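Local coordinates for OsmC family protein (Rhodothermus marinus, PDB 5CML), which acts as a carboxyl esterase, probably a serine hydrolase of the alpha/beta-hydrolase kind, this chain being the esterase domain of a longer protein that also carries an OsmC domain, at residues A[201-204]-A[205-209]. Sequence-based numbering, arbitrary orientation.
Sequences QIVG and IENAA
The carbonyl oxygen of G204 takes two hydrogen bonds from one residue, N207. The side-chain amide gives one, ND2 to G204 O at 2.9 Å, nearly straight at 166°. This oxygen lies in the plane of the N207 amide. The backbone gives the other, N207 N to G204 O, also 2.9 Å, and this donor sits above the carbonyl plane. CG of N207 stands beside its own backbone N (chi1 -73°), which lets both donors of the residue reach the same acceptor. The other end of the amide is held as well: OD1 accepts from the backbone N of C135, a disulfide-bonded residue. Bonds at both ends fix the rotation of this buried amide.

V203 packs against the same group. Its CG1 lies 3.5 Å from N207 ND2 and 3.6 Å from N207 CG, and the two side chains cross at about a right angle. E206 bends at its second torsion (chi2 -89°), which brings its carboxylate back over the G204 backbone, with OE1 3.4 Å from G204 CA. I205 and A208 instead touch H196 and F221, on the two neighbouring strands 192-196 and 219-223.

The backbone N atoms of I202 and V203 both bond to OD1 of D200, and both side chains touch H229; D200 and H229 probably belong to the Ser-His-Asp triad expected of a serine esterase. The contact thus joins the probable acid loop, after strand 192-196, to the first turn of helix 206-214, as in an alpha/beta-hydrolase fold.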
ATOM      1  N   GLN A 201     -12.490  -1.650  12.474  1.00 25.35           N
ATOM      2  CA  GLN A 201     -13.858  -1.125  12.378  1.00 28.70           C
ATOM      3  C   GLN A 201     -14.191  -0.525  11.015  1.00 28.05           C
ATOM      4  O   GLN A 201     -15.354  -0.166  10.750  1.00 30.52           O
ATOM      5  CB  GLN A 201     -14.079  -0.057  13.447  1.00 31.18           C
ATOM      6  CG  GLN A 201     -14.066  -0.592  14.865  1.00 33.63           C
ATOM      7  CD  GLN A 201     -14.048   0.524  15.890  1.00 40.25           C
ATOM      8  OE1 GLN A 201     -13.058   0.722  16.597  1.00 44.18           O
ATOM      9  NE2 GLN A 201     -15.136   1.267  15.968  1.00 42.39           N
ATOM     10  N   ILE A 202     -13.175  -0.408  10.165  1.00 25.32           N
ATOM     11  CA  ILE A 202     -13.285   0.315   8.902  1.00 25.26           C
ATOM     12  C   ILE A 202     -13.359  -0.673   7.757  1.00 23.78           C
ATOM     13  O   ILE A 202     -14.217  -0.578   6.892  1.00 24.69           O
ATOM     14  CB  ILE A 202     -12.074   1.256   8.706  1.00 26.18           C
ATOM     15  CG1 ILE A 202     -11.955   2.214   9.896  1.00 25.28           C
ATOM     16  CG2 ILE A 202     -12.174   2.038   7.399  1.00 26.99           C
ATOM     17  CD1 ILE A 202     -13.135   3.162  10.095  1.00 27.23           C
ATOM     18  N   VAL A 203     -12.404  -1.595   7.739  1.00 22.29           N
ATOM     19  CA  VAL A 203     -12.375  -2.699   6.793  1.00 22.20           C
ATOM     20  C   VAL A 203     -12.383  -3.983   7.610  1.00 23.85           C
ATOM     21  O   VAL A 203     -11.406  -4.308   8.295  1.00 22.80           O
ATOM     22  CB  VAL A 203     -11.131  -2.658   5.880  1.00 21.44           C
ATOM     23  CG1 VAL A 203     -11.106  -3.864   4.972  1.00 21.62           C
ATOM     24  CG2 VAL A 203     -11.088  -1.346   5.069  1.00 24.84           C
ATOM     25  N   GLY A 204     -13.505  -4.692   7.588  1.00 24.36           N
ATOM     26  CA  GLY A 204     -13.639  -5.864   8.430  1.00 25.65           C
ATOM     27  C   GLY A 204     -12.659  -6.986   8.114  1.00 24.02           C
ATOM     28  O   GLY A 204     -12.227  -7.174   6.976  1.00 22.62           O
ATOM     29  N   ILE A 205     -12.352  -7.776   9.142  1.00 24.29           N
ATOM     30  CA  ILE A 205     -11.418  -8.875   9.035  1.00 25.07           C
ATOM     31  C   ILE A 205     -11.845  -9.912   7.976  1.00 24.47           C
ATOM     32  O   ILE A 205     -10.990 -10.596   7.415  1.00 24.39           O
ATOM     33  CB  ILE A 205     -11.237  -9.542  10.438  1.00 25.29           C
ATOM     34  CG1 ILE A 205     -10.257 -10.691  10.389  1.00 26.98           C
ATOM     35  CG2 ILE A 205     -12.570 -10.035  10.979  1.00 27.28           C
ATOM     36  CD1 ILE A 205      -8.870 -10.247  10.375  1.00 29.43           C
ATOM     37  N   GLU A 206     -13.143 -10.011   7.677  1.00 25.14           N
ATOM     38  CA  GLU A 206     -13.587 -10.938   6.641  1.00 25.13           C
ATOM     39  C   GLU A 206     -12.909 -10.647   5.286  1.00 22.88           C
ATOM     40  O   GLU A 206     -12.767 -11.551   4.464  1.00 26.63           O
ATOM     41  CB  GLU A 206     -15.119 -10.915   6.481  1.00 29.60           C
ATOM     42  CG  GLU A 206     -15.690  -9.586   6.025  1.00 35.18           C
ATOM     43  CD  GLU A 206     -16.024  -8.644   7.173  1.00 41.86           C
ATOM     44  OE1 GLU A 206     -15.429  -8.758   8.281  1.00 41.27           O
ATOM     45  OE2 GLU A 206     -16.917  -7.791   6.959  1.00 47.07           O
ATOM     46  N   ASN A 207     -12.438  -9.410   5.083  1.00 22.28           N
ATOM     47  CA  ASN A 207     -11.755  -9.045   3.838  1.00 21.66           C
ATOM     48  C   ASN A 207     -10.434  -9.784   3.713  1.00 21.47           C
ATOM     49  O   ASN A 207     -10.057 -10.195   2.620  1.00 22.09           O
ATOM     50  CB  ASN A 207     -11.506  -7.523   3.757  1.00 21.99           C
ATOM     51  CG  ASN A 207     -12.767  -6.743   3.481  1.00 23.16           C
ATOM     52  OD1 ASN A 207     -13.091  -6.481   2.329  1.00 23.89           O
ATOM     53  ND2 ASN A 207     -13.480  -6.359   4.533  1.00 22.94           N
ATOM     54  N   ALA A 208      -9.748 -10.003   4.837  1.00 21.36           N
ATOM     55  CA  ALA A 208      -8.496 -10.738   4.790  1.00 20.25           C
ATOM     56  C   ALA A 208      -8.763 -12.213   4.457  1.00 20.39           C
ATOM     57  O   ALA A 208      -7.998 -12.831   3.734  1.00 21.20           O
ATOM     58  CB  ALA A 208      -7.726 -10.597   6.124  1.00 19.87           C
ATOM     59  N   ALA A 209      -9.852 -12.782   4.979  1.00 21.38           N
ATOM     60  CA  ALA A 209     -10.171 -14.178   4.680  1.00 22.41           C
ATOM     61  C   ALA A 209     -10.508 -14.335   3.200  1.00 22.96           C
ATOM     62  O   ALA A 209     -10.123 -15.306   2.555  1.00 23.22           O
ATOM     63  CB  ALA A 209     -11.328 -14.650   5.534  1.00 24.52           C
TER